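Local coordinates for trans-4-hydroxy-L-proline dehydratase (Clostridioides difficile 70-100-2010, PDB 6VXC), which catalyses the radical-based dehydration of trans-4-hydroxy-L-proline to (S)-1-pyrroline-5-carboxylate in the anaerobic breakdown of hydroxyproline, as a member of the glycyl radical enzyme family, at residues Arg501-Gln504 and Glu508-Glu511; Tyr587-Phe590 and Lys594-Met597. All blocks are in the same frame, centred on the assembly; numbering follows the deposited sequence.

Overall arrangement
Contacts 1 and 2 tie loops to two different helices, one at its start and one at its end. Contact 1 joins a loop to the first turns of helix 506-538; contact 2 folds the chain leaving helix 575-591 back against that helix's last turns. Both are partly buried, far from the centre of the chain and away from the annotated active-site residues. Their centres are 12 Å apart, and Phe590 of contact 2 packs on the backbone of Phe503 and Gln504. Contact 1 pairs a buried phenylalanine with one carboxylate-to-backbone bond, whereas contact 2 is larger, combining a backbone bond and a buried ring with a lysine bridged by water on its exposed side.

Contact 1. Residues Arg501-Gln504 and Glu508-Glu511; sequences RNFQ and ELFE
Phe503 lays its ring across the start of helix 506-538, where the backbone carbonyl carbon of Glu508 lies over one face and Leu509 meets it obliquely. The two ortho carbons of the ring divide the work. CD2 of Phe503 comes within 3.7 Å of Leu509 CA and 3.9 Å of its CB, while Leu509 CD1 reaches along to CE2 of the ring; the leucine side chain runs at about a right angle to the phenylalanine. On the other flank, Phe503 CD1 stands 3.6 Å from Glu508 OE1, with ring and carboxylate planes turned 53° apart.

Glu508 swings CG away from its backbone N (chi1 -151°) and, extended beyond it, stretches past the ring to the loop backbone. There its OE2 accepts a hydrogen bond from Gln504 N, 2.8 Å long and fairly straight at 165°, the donor approaching from above the carboxylate plane. Leu509 also packs on Leu582 and Ile585 of helix 575-591, and Ser505 OG bonds to Glu508 N. A carboxylate, probably ionised, in the first turn thus holds the Gln504 amide, and its charge would probably be favourable near the amino-terminal helix end, while buried Phe503 packs on the helix backbone.

Contact 2. Residues Tyr587-Phe590 and Lys594-Met597; sequences YNVF and KFDM
The planes of the Phe595 ring and Asn588 amide are nearly parallel, 13° apart, but the side chains cross obliquely and the amide is displaced past the end of the ring, so the two do not stack. Instead CZ of Phe595 is 3.4 Å from Asn588 CB, and CE2 lies close to both CB and CG. Phe595 has its CG wedged between its backbone N and carbonyl carbon (chi1 52°), which brings the ring against Asn588 and Val589, where Ile614, Leu617 and Val618 of helix 612-620 also pack on it. The Val589 side chain runs at about a right angle to that of Phe595 and meets the ring obliquely, CG2 3.8 Å from Phe595 CE1.

Lys594 takes a different course. Fully extended beyond CG, it passes its CD 3.7 Å from Asn588 OD1. Its NZ reaches Tyr587 and Asn588 through water: one molecule links it to Tyr587 OH, another to Asn588 OD1. Asn588 ND2 bonds to Ala584 O and Thr622 OG1.

A CA-H...O contact joins Val589 CA to Phe595 O at 3.4 Å, and a third water spans Val589 O and Phe595 O. This is a tight helix-loop-helix connection: Lys594 N, six residues on, bonds back to Asn588 O in the last turn of helix 575-591, 2.8 Å long and somewhat bent (140° at the hydrogen), and Asp596, whose OD1 bonds to Thr599 OG1, N-caps helix 597-605.

Contact 1. Residues Arg501-Gln504 and Glu508-Glu511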
loop_
_atom_site.group_PDB
_atom_site.type_symbol
_atom_site.label_atom_id
_atom_site.label_comp_id
_atom_site.label_asym_id
_atom_site.label_seq_id
_atom_site.Cartn_x
_atom_site.Cartn_y
_atom_site.Cartn_z
ATOM N N ARG A 501 7.582 -34.328 -19.265
ATOM C CA ARG A 501 8.569 -35.242 -19.827
ATOM C C ARG A 501 8.423 -35.385 -21.338
ATOM O O ARG A 501 9.370 -35.808 -22.001
ATOM C CB ARG A 501 8.459 -36.610 -19.152
ATOM C CG ARG A 501 8.661 -36.571 -17.637
ATOM C CD ARG A 501 8.054 -37.798 -16.978
ATOM N NE ARG A 501 8.156 -37.749 -15.523
ATOM C CZ ARG A 501 7.260 -37.162 -14.732
ATOM N NH1 ARG A 501 7.418 -37.165 -13.411
ATOM N NH2 ARG A 501 6.205 -36.566 -15.272
ATOM N N ASN A 502 7.262 -35.056 -21.900
ATOM C CA ASN A 502 7.076 -35.134 -23.341
ATOM C C ASN A 502 7.402 -33.835 -24.056
ATOM O O ASN A 502 7.361 -33.801 -25.288
ATOM C CB ASN A 502 5.643 -35.542 -23.678
ATOM C CG ASN A 502 5.304 -36.922 -23.173
ATOM O OD1 ASN A 502 6.166 -37.798 -23.123
ATOM N ND2 ASN A 502 4.047 -37.129 -22.811
ATOM N N PHE A 503 7.716 -32.771 -23.329
ATOM C CA PHE A 503 8.092 -31.531 -23.987
ATOM C C PHE A 503 9.445 -31.736 -24.662
ATOM O O PHE A 503 10.412 -32.142 -24.017
ATOM C CB PHE A 503 8.142 -30.389 -22.973
ATOM C CG PHE A 503 6.802 -30.039 -22.385
ATOM C CD1 PHE A 503 5.631 -30.413 -23.018
ATOM C CD2 PHE A 503 6.713 -29.320 -21.207
ATOM C CE1 PHE A 503 4.401 -30.076 -22.477
ATOM C CE2 PHE A 503 5.487 -28.985 -20.671
ATOM C CZ PHE A 503 4.336 -29.365 -21.300
ATOM N N GLN A 504 9.501 -31.509 -25.969
ATOM C CA GLN A 504 10.726 -31.739 -26.713
ATOM C C GLN A 504 11.618 -30.516 -26.759
ATOM O O GLN A 504 12.784 -30.635 -27.148
ATOM C CB GLN A 504 10.403 -32.189 -28.144
ATOM C CG GLN A 504 9.839 -33.598 -28.199
ATOM C CD GLN A 504 10.742 -34.599 -27.482
ATOM O OE1 GLN A 504 11.942 -34.702 -27.779
ATOM N NE2 GLN A 504 10.175 -35.325 -26.514
ATOM N N GLU A 508 8.317 -25.405 -26.119
ATOM C CA GLU A 508 7.125 -26.157 -25.773
ATOM C C GLU A 508 6.788 -26.001 -24.297
ATOM O O GLU A 508 5.615 -25.829 -23.944
ATOM C CB GLU A 508 7.322 -27.622 -26.130
ATOM C CG GLU A 508 6.070 -28.313 -26.470
ATOM C CD GLU A 508 6.286 -29.771 -26.786
ATOM O OE1 GLU A 508 5.327 -30.542 -26.557
ATOM O OE2 GLU A 508 7.392 -30.131 -27.249
ATOM N N LEU A 509 7.796 -26.066 -23.418
ATOM C CA LEU A 509 7.547 -25.843 -21.995
ATOM C C LEU A 509 7.021 -24.432 -21.731
ATOM O O LEU A 509 6.080 -24.249 -20.961
ATOM C CB LEU A 509 8.818 -26.088 -21.186
ATOM C CG LEU A 509 8.753 -25.610 -19.733
ATOM C CD1 LEU A 509 7.765 -26.420 -18.884
ATOM C CD2 LEU A 509 10.133 -25.595 -19.119
ATOM N N PHE A 510 7.631 -23.419 -22.344
ATOM C CA PHE A 510 7.211 -22.047 -22.075
ATOM C C PHE A 510 5.798 -21.780 -22.577
ATOM O O PHE A 510 5.068 -21.004 -21.962
ATOM C CB PHE A 510 8.181 -21.043 -22.691
ATOM C CG PHE A 510 7.950 -19.611 -22.230
ATOM C CD1 PHE A 510 8.046 -19.275 -20.884
ATOM C CD2 PHE A 510 7.650 -18.610 -23.145
ATOM C CE1 PHE A 510 7.831 -17.954 -20.446
ATOM C CE2 PHE A 510 7.441 -17.298 -22.719
ATOM C CZ PHE A 510 7.532 -16.973 -21.368
ATOM N N GLU A 511 5.406 -22.400 -23.690
ATOM C CA GLU A 511 4.026 -22.294 -24.157
ATOM C C GLU A 511 3.051 -22.906 -23.160
ATOM O O GLU A 511 1.990 -22.339 -22.903
ATOM C CB GLU A 511 3.892 -22.963 -25.525
ATOM C CG GLU A 511 2.459 -23.291 -25.925
ATOM C CD GLU A 511 2.396 -24.205 -27.159
ATOM O OE1 GLU A 511 2.598 -23.698 -28.283
ATOM O OE2 GLU A 511 2.175 -25.435 -27.005
#

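Contact 2. Residues Tyr587-Phe590 and Lys594-Met597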
loop_
_atom_site.group_PDB
_atom_site.type_symbol
_atom_site.label_atom_id
_atom_site.label_comp_id
_atom_site.label_asym_id
_atom_site.label_seq_id
_atom_site.Cartn_x
_atom_site.Cartn_y
_atom_site.Cartn_z
ATOM N N TYR A 587 18.864 -24.208 -19.519
ATOM C CA TYR A 587 20.307 -24.424 -19.548
ATOM C C TYR A 587 20.652 -25.894 -19.351
ATOM O O TYR A 587 21.429 -26.466 -20.123
ATOM C CB TYR A 587 20.975 -23.556 -18.469
ATOM C CG TYR A 587 22.492 -23.551 -18.472
ATOM C CD1 TYR A 587 23.195 -22.718 -19.326
ATOM C CD2 TYR A 587 23.217 -24.351 -17.597
ATOM C CE1 TYR A 587 24.583 -22.688 -19.330
ATOM C CE2 TYR A 587 24.627 -24.335 -17.596
ATOM C CZ TYR A 587 25.297 -23.494 -18.466
ATOM O OH TYR A 587 26.671 -23.450 -18.492
ATOM N N ASN A 588 20.063 -26.526 -18.334
ATOM C CA ASN A 588 20.462 -27.871 -17.945
ATOM C C ASN A 588 19.724 -28.968 -18.711
ATOM O O ASN A 588 20.346 -29.968 -19.083
ATOM C CB ASN A 588 20.255 -28.064 -16.444
ATOM C CG ASN A 588 21.229 -27.246 -15.620
ATOM O OD1 ASN A 588 22.413 -27.581 -15.534
ATOM N ND2 ASN A 588 20.735 -26.163 -15.010
ATOM N N VAL A 589 18.433 -28.799 -18.986
ATOM C CA VAL A 589 17.664 -29.851 -19.653
ATOM C C VAL A 589 17.795 -29.763 -21.171
ATOM O O VAL A 589 18.072 -30.763 -21.835
ATOM C CB VAL A 589 16.182 -29.803 -19.228
ATOM C CG1 VAL A 589 15.395 -30.856 -20.004
ATOM C CG2 VAL A 589 16.035 -30.008 -17.734
ATOM N N PHE A 590 17.625 -28.580 -21.753
ATOM C CA PHE A 590 17.524 -28.478 -23.203
ATOM C C PHE A 590 18.805 -28.035 -23.895
ATOM O O PHE A 590 19.064 -28.497 -25.010
ATOM C CB PHE A 590 16.375 -27.538 -23.584
ATOM C CG PHE A 590 15.027 -28.076 -23.222
ATOM C CD1 PHE A 590 14.426 -29.057 -24.002
ATOM C CD2 PHE A 590 14.373 -27.638 -22.085
ATOM C CE1 PHE A 590 13.187 -29.566 -23.667
ATOM C CE2 PHE A 590 13.133 -28.136 -21.734
ATOM C CZ PHE A 590 12.537 -29.111 -22.524
ATOM N N LYS A 594 22.430 -31.763 -19.274
ATOM C CA LYS A 594 23.118 -32.441 -18.188
ATOM C C LYS A 594 22.209 -33.422 -17.467
ATOM O O LYS A 594 22.700 -34.358 -16.835
ATOM C CB LYS A 594 23.677 -31.421 -17.200
ATOM C CG LYS A 594 24.650 -30.420 -17.813
ATOM C CD LYS A 594 25.313 -29.567 -16.737
ATOM C CE LYS A 594 26.108 -28.435 -17.361
ATOM N NZ LYS A 594 26.797 -27.594 -16.343
ATOM N N PHE A 595 20.897 -33.213 -17.529
ATOM C CA PHE A 595 19.927 -34.161 -17.005
ATOM C C PHE A 595 18.610 -33.921 -17.729
ATOM O O PHE A 595 18.432 -32.905 -18.413
ATOM C CB PHE A 595 19.786 -34.039 -15.480
ATOM C CG PHE A 595 19.505 -32.631 -14.982
ATOM C CD1 PHE A 595 18.218 -32.126 -14.987
ATOM C CD2 PHE A 595 20.525 -31.838 -14.496
ATOM C CE1 PHE A 595 17.948 -30.847 -14.518
ATOM C CE2 PHE A 595 20.271 -30.551 -14.027
ATOM C CZ PHE A 595 18.979 -30.056 -14.041
ATOM N N ASP A 596 17.692 -34.872 -17.596
ATOM C CA ASP A 596 16.429 -34.781 -18.314
ATOM C C ASP A 596 15.315 -34.292 -17.396
ATOM O O ASP A 596 15.502 -34.114 -16.195
ATOM C CB ASP A 596 16.068 -36.126 -18.980
ATOM C CG ASP A 596 15.898 -37.287 -17.995
ATOM O OD1 ASP A 596 15.786 -37.085 -16.776
ATOM O OD2 ASP A 596 15.872 -38.445 -18.473
ATOM N N MET A 597 14.148 -34.047 -17.998
ATOM C CA MET A 597 13.013 -33.524 -17.242
ATOM C C MET A 597 12.577 -34.503 -16.160
ATOM O O MET A 597 12.271 -34.100 -15.029
ATOM C CB MET A 597 11.851 -33.217 -18.181
ATOM C CG MET A 597 10.638 -32.600 -17.485
ATOM S SD MET A 597 10.910 -30.917 -16.866
ATOM C CE MET A 597 11.148 -30.054 -18.413
HETATM O O HOH W 1 27.711 -24.910 -16.216
HETATM O O HOH W 2 24.726 -26.589 -14.791
HETATM O O HOH W 3 18.320 -33.544 -21.359
#